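Local structure of trichothecene 3-O-acetyltransferase (Gibberella zeae, 2RKV) at residues A[117-122]-A[151-156]. The protein probably transfers the acetyl group of acetyl-CoA to the 3-hydroxyl of trichothecene mycotoxins such as T-2 toxin, as a BAHD-superfamily acyltransferase. Numbering follows the deposited sequence.
Sequences APRKTL and TVNGQH. With ZBA (12,13-Epoxytrichothec-9-ene-3,4,8,15-tetrol-4,15-diacetate-8-isovalerate), chain D.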
ATOM      1  N   ALA A 117       7.627  -3.182  13.888  1.00 11.15           N
ATOM      2  CA  ALA A 117       8.194  -3.301  12.535  1.00 11.20           C
ATOM      3  C   ALA A 117       9.728  -3.330  12.569  1.00 11.53           C
ATOM      4  O   ALA A 117      10.336  -2.702  13.442  1.00 11.59           O
ATOM      5  CB  ALA A 117       7.698  -2.169  11.634  1.00 11.69           C
ATOM      6  N   PRO A 118      10.358  -4.051  11.619  1.00 11.57           N
ATOM      7  CA  PRO A 118      11.826  -4.163  11.582  1.00 11.97           C
ATOM      8  C   PRO A 118      12.549  -2.942  11.002  1.00 12.44           C
ATOM      9  O   PRO A 118      13.770  -2.816  11.157  1.00 13.53           O
ATOM     10  CB  PRO A 118      12.055  -5.384  10.687  1.00 12.01           C
ATOM     11  CG  PRO A 118      10.890  -5.385   9.767  1.00 11.55           C
ATOM     12  CD  PRO A 118       9.720  -4.834  10.539  1.00 11.92           C
ATOM     13  N   ARG A 119      11.808  -2.057  10.343  1.00 12.38           N
ATOM     14  CA  ARG A 119      12.372  -0.849   9.745  1.00 12.26           C
ATOM     15  C   ARG A 119      11.237   0.153   9.545  1.00 12.49           C
ATOM     16  O   ARG A 119      10.099  -0.240   9.314  1.00 11.94           O
ATOM     17  CB  ARG A 119      13.038  -1.171   8.397  1.00 13.11           C
ATOM     18  CG  ARG A 119      13.570   0.057   7.657  1.00 14.35           C
ATOM     19  CD  ARG A 119      14.634  -0.327   6.654  1.00 16.06           C
ATOM     20  NE  ARG A 119      15.094   0.810   5.862  1.00 17.67           N
ATOM     21  CZ  ARG A 119      16.219   0.821   5.148  1.00 18.80           C
ATOM     22  NH1 ARG A 119      16.553   1.892   4.445  1.00 18.70           N
ATOM     23  NH2 ARG A 119      17.022  -0.237   5.149  1.00 18.90           N
ATOM     24  N   LYS A 120      11.552   1.442   9.632  1.00 12.84           N
ATOM     25  CA  LYS A 120      10.532   2.478   9.437  1.00 13.19           C
ATOM     26  C   LYS A 120      10.063   2.552   7.987  1.00 13.01           C
ATOM     27  O   LYS A 120      10.785   2.165   7.064  1.00 13.29           O
ATOM     28  CB  LYS A 120      11.049   3.837   9.906  1.00 13.11           C
ATOM     29  CG  LYS A 120      11.183   3.935  11.423  1.00 12.76           C
ATOM     30  CD  LYS A 120      11.864   5.235  11.861  1.00 13.99           C
ATOM     31  CE  LYS A 120      11.034   6.460  11.485  1.00 16.07           C
ATOM     32  NZ  LYS A 120       9.762   6.533  12.260  1.00 16.40           N
ATOM     33  N   THR A 121       8.841   3.045   7.799  1.00 12.87           N
ATOM     34  CA  THR A 121       8.278   3.280   6.477  1.00 13.15           C
ATOM     35  C   THR A 121       9.086   4.311   5.683  1.00 13.98           C
ATOM     36  O   THR A 121       9.400   4.105   4.503  1.00 13.74           O
ATOM     37  CB  THR A 121       6.824   3.767   6.601  1.00 12.71           C
ATOM     38  OG1 THR A 121       6.018   2.720   7.156  1.00 12.35           O
ATOM     39  CG2 THR A 121       6.276   4.168   5.239  1.00 12.02           C
ATOM     40  N   LEU A 122       9.409   5.421   6.342  1.00 14.92           N
ATOM     41  CA  LEU A 122      10.086   6.532   5.700  1.00 15.94           C
ATOM     42  C   LEU A 122      11.583   6.508   6.005  1.00 17.11           C
ATOM     43  O   LEU A 122      11.994   5.914   7.003  1.00 17.22           O
ATOM     44  CB  LEU A 122       9.452   7.860   6.144  1.00 15.94           C
ATOM     45  CG  LEU A 122       7.951   7.988   5.850  1.00 15.69           C
ATOM     46  CD1 LEU A 122       7.349   9.250   6.488  1.00 15.65           C
ATOM     47  CD2 LEU A 122       7.638   7.927   4.344  1.00 15.88           C
ATOM     48  N   THR A 151       5.013  -8.834  11.246  1.00  9.35           N
ATOM     49  CA  THR A 151       5.089  -7.645  10.401  1.00  9.12           C
ATOM     50  C   THR A 151       6.024  -7.901   9.227  1.00  9.56           C
ATOM     51  O   THR A 151       7.117  -8.439   9.399  1.00  9.05           O
ATOM     52  CB  THR A 151       5.551  -6.411  11.196  1.00  9.59           C
ATOM     53  OG1 THR A 151       4.644  -6.181  12.283  1.00  9.16           O
ATOM     54  CG2 THR A 151       5.619  -5.153  10.286  1.00  9.91           C
ATOM     55  N   VAL A 152       5.573  -7.523   8.032  1.00  9.21           N
ATOM     56  CA  VAL A 152       6.396  -7.675   6.838  1.00  9.76           C
ATOM     57  C   VAL A 152       6.624  -6.310   6.205  1.00 10.31           C
ATOM     58  O   VAL A 152       5.658  -5.585   5.945  1.00 10.04           O
ATOM     59  CB  VAL A 152       5.725  -8.597   5.796  1.00 10.35           C
ATOM     60  CG1 VAL A 152       6.651  -8.819   4.616  1.00 10.51           C
ATOM     61  CG2 VAL A 152       5.302  -9.938   6.425  1.00 10.64           C
ATOM     62  N   ASN A 153       7.898  -5.979   5.975  1.00 10.16           N
ATOM     63  CA  ASN A 153       8.327  -4.784   5.242  1.00 10.61           C
ATOM     64  C   ASN A 153       8.783  -5.188   3.856  1.00 10.71           C
ATOM     65  O   ASN A 153       9.547  -6.141   3.715  1.00 10.98           O
ATOM     66  CB  ASN A 153       9.535  -4.134   5.923  1.00 10.56           C
ATOM     67  CG  ASN A 153       9.156  -3.286   7.116  1.00 11.17           C
ATOM     68  OD1 ASN A 153       8.244  -3.617   7.865  1.00 11.13           O
ATOM     69  ND2 ASN A 153       9.858  -2.173   7.285  1.00 13.43           N
ATOM     70  N   GLY A 154       8.327  -4.461   2.837  1.00 10.56           N
ATOM     71  CA  GLY A 154       8.819  -4.665   1.470  1.00 10.45           C
ATOM     72  C   GLY A 154       9.386  -3.373   0.908  1.00 10.81           C
ATOM     73  O   GLY A 154       8.749  -2.322   1.004  1.00 10.33           O
ATOM     74  N   GLN A 155      10.571  -3.452   0.303  1.00 10.41           N
ATOM     75  CA  GLN A 155      11.194  -2.288  -0.330  1.00 11.02           C
ATOM     76  C   GLN A 155      10.319  -1.870  -1.507  1.00 11.21           C
ATOM     77  O   GLN A 155      10.115  -2.660  -2.430  1.00 10.80           O
ATOM     78  CB  GLN A 155      12.604  -2.632  -0.817  1.00 11.23           C
ATOM     79  CG  GLN A 155      13.566  -1.446  -0.782  1.00 12.02           C
ATOM     80  CD  GLN A 155      13.055  -0.290  -1.603  1.00 13.37           C
ATOM     81  OE1 GLN A 155      12.744   0.785  -1.069  1.00 16.66           O
ATOM     82  NE2 GLN A 155      12.917  -0.509  -2.894  1.00 10.50           N
ATOM     83  N   HIS A 156       9.792  -0.653  -1.510  1.00 11.63           N
ATOM     84  CA  HIS A 156       8.787  -0.293  -2.489  1.00 12.16           C
ATOM     85  C   HIS A 156       9.233  -0.204  -3.945  1.00 12.05           C
ATOM     86  O   HIS A 156       8.421  -0.288  -4.785  1.00 12.37           O
ATOM     87  CB  HIS A 156       8.049   1.023  -2.091  1.00 12.57           C
ATOM     88  CG  HIS A 156       6.618   1.121  -2.545  1.00 13.17           C
ATOM     89  ND1 HIS A 156       6.153   0.656  -3.747  1.00 15.80           N
ATOM     90  CD2 HIS A 156       5.545   1.635  -1.921  1.00 11.28           C
ATOM     91  CE1 HIS A 156       4.862   0.898  -3.855  1.00 13.46           C
ATOM     92  NE2 HIS A 156       4.472   1.506  -2.759  1.00 15.75           N
TER
HETATM   93  O18 ZBA D 454       3.416  10.093   0.072  0.70 22.71           O
HETATM   94  C44 ZBA D 454       4.419   9.509  -0.003  0.70 21.78           C
HETATM   95  C45 ZBA D 454       5.779  10.104  -0.063  0.70 22.72           C
HETATM   96  C46 ZBA D 454       6.483   9.972   1.207  0.70 23.48           C
HETATM   97  C48 ZBA D 454       5.748  10.622   2.263  0.70 23.20           C
HETATM   98  C47 ZBA D 454       7.827  10.621   1.323  0.70 23.39           C
HETATM   99  O17 ZBA D 454       4.443   8.173  -0.005  0.70 19.79           O
HETATM  100  C31 ZBA D 454       3.262   7.403   0.269  0.70 16.90           C
HETATM  101  C30 ZBA D 454       2.432   7.196  -0.953  0.70 15.48           C
HETATM  102  C32 ZBA D 454       3.742   6.160   0.918  0.70 16.60           C
HETATM  103  C39 ZBA D 454       4.452   6.381   2.234  0.70 15.96           C
HETATM  104  C33 ZBA D 454       3.588   4.997   0.364  0.70 15.56           C
HETATM  105  C34 ZBA D 454       2.906   4.766  -0.930  0.70 15.15           C
HETATM  106  O10 ZBA D 454       1.570   4.363  -0.569  0.70 15.75           O
HETATM  107  C29 ZBA D 454       2.821   6.010  -1.835  0.70 15.21           C
HETATM  108  C38 ZBA D 454       4.199   6.254  -2.441  0.70 16.40           C
HETATM  109  O12 ZBA D 454       4.370   7.630  -2.744  0.70 17.64           O
HETATM  110  C40 ZBA D 454       5.017   8.023  -3.829  0.70 19.26           C
HETATM  111  C41 ZBA D 454       5.070   9.532  -3.886  0.70 18.87           C
HETATM  112  O13 ZBA D 454       5.463   7.362  -4.639  0.70 20.96           O
HETATM  113  C28 ZBA D 454       1.762   5.744  -2.986  0.70 15.36           C
HETATM  114  C37 ZBA D 454       1.703   6.855  -4.053  0.70 14.73           C
HETATM  115  C35 ZBA D 454       0.424   5.494  -2.301  0.70 15.30           C
HETATM  116  C25 ZBA D 454       0.661   4.198  -1.617  0.70 15.55           C
HETATM  117  C36 ZBA D 454      -0.687   6.386  -2.125  0.70 15.48           C
HETATM  118  O11 ZBA D 454      -0.691   5.481  -3.203  0.70 16.00           O
HETATM  119  C27 ZBA D 454       1.994   4.323  -3.602  0.70 15.43           C
HETATM  120  C26 ZBA D 454       1.205   3.362  -2.732  0.70 15.26           C
HETATM  121  O16 ZBA D 454       1.969   2.282  -2.273  0.70 15.70           O
HETATM  122  O14 ZBA D 454       1.373   4.355  -4.891  0.70 15.91           O
HETATM  123  C42 ZBA D 454       1.705   3.617  -5.943  0.70 18.02           C
HETATM  124  O15 ZBA D 454       1.140   3.698  -6.985  0.70 19.29           O
HETATM  125  C43 ZBA D 454       2.769   2.700  -5.629  0.70 17.42           C
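Asn153 carries most of this contact, its amide dividing its two ends: OD1 rests against the Pro118 ring and ND2 bonds to Arg119 O. With CG beside the backbone N (chi1 -80°), the side chain rises from strand 147-155 and brings ND2 within 2.8 Å of Arg119 O. The N-H...O angle is 153°, and the oxygen lies almost within the amide plane of Asn153. On the acceptor side the fit is less regular: ND2 sits above the carbonyl plane of Arg119, 43° out of it. Gln22 of the adjoining strand 20-28 also bonds that oxygen, which therefore has two amide partners.

Packing is tight on the Pro118 side. Asn153 OD1 lies 3.3 Å from Pro118 CD, and Asn153 CG is also close to Pro118 CG and CD. The contact buries OD1 without a polar partner in the model. Next to it, Thr151 CG2 meets Ala117 CB at 3.9 Å, while Thr151 OG1 bonds to Ile116 O at the end of helix 113-116.

Toward Lys120 the contact thins. The lysine side chain turns away from 151-156, is partly exposed, and forms salt bridges with Glu113 and Glu406. Arg119 keeps CB 3.5 Å from Asn153 ND2, but its extended chain carries NH2 to a hydrogen bond with Pro133 O.

The two segments then diverge to line the toxin pocket: Leu122 CD2 touches the isovalerate, and His156 NE2 hydrogen-bonds in the ring plane to ZBA O16 at 2.7 Å. His156 opens the sequence HGAMD, which fits the HXXXD motif of BAHD acyltransferases, whose histidine probably serves as the general base.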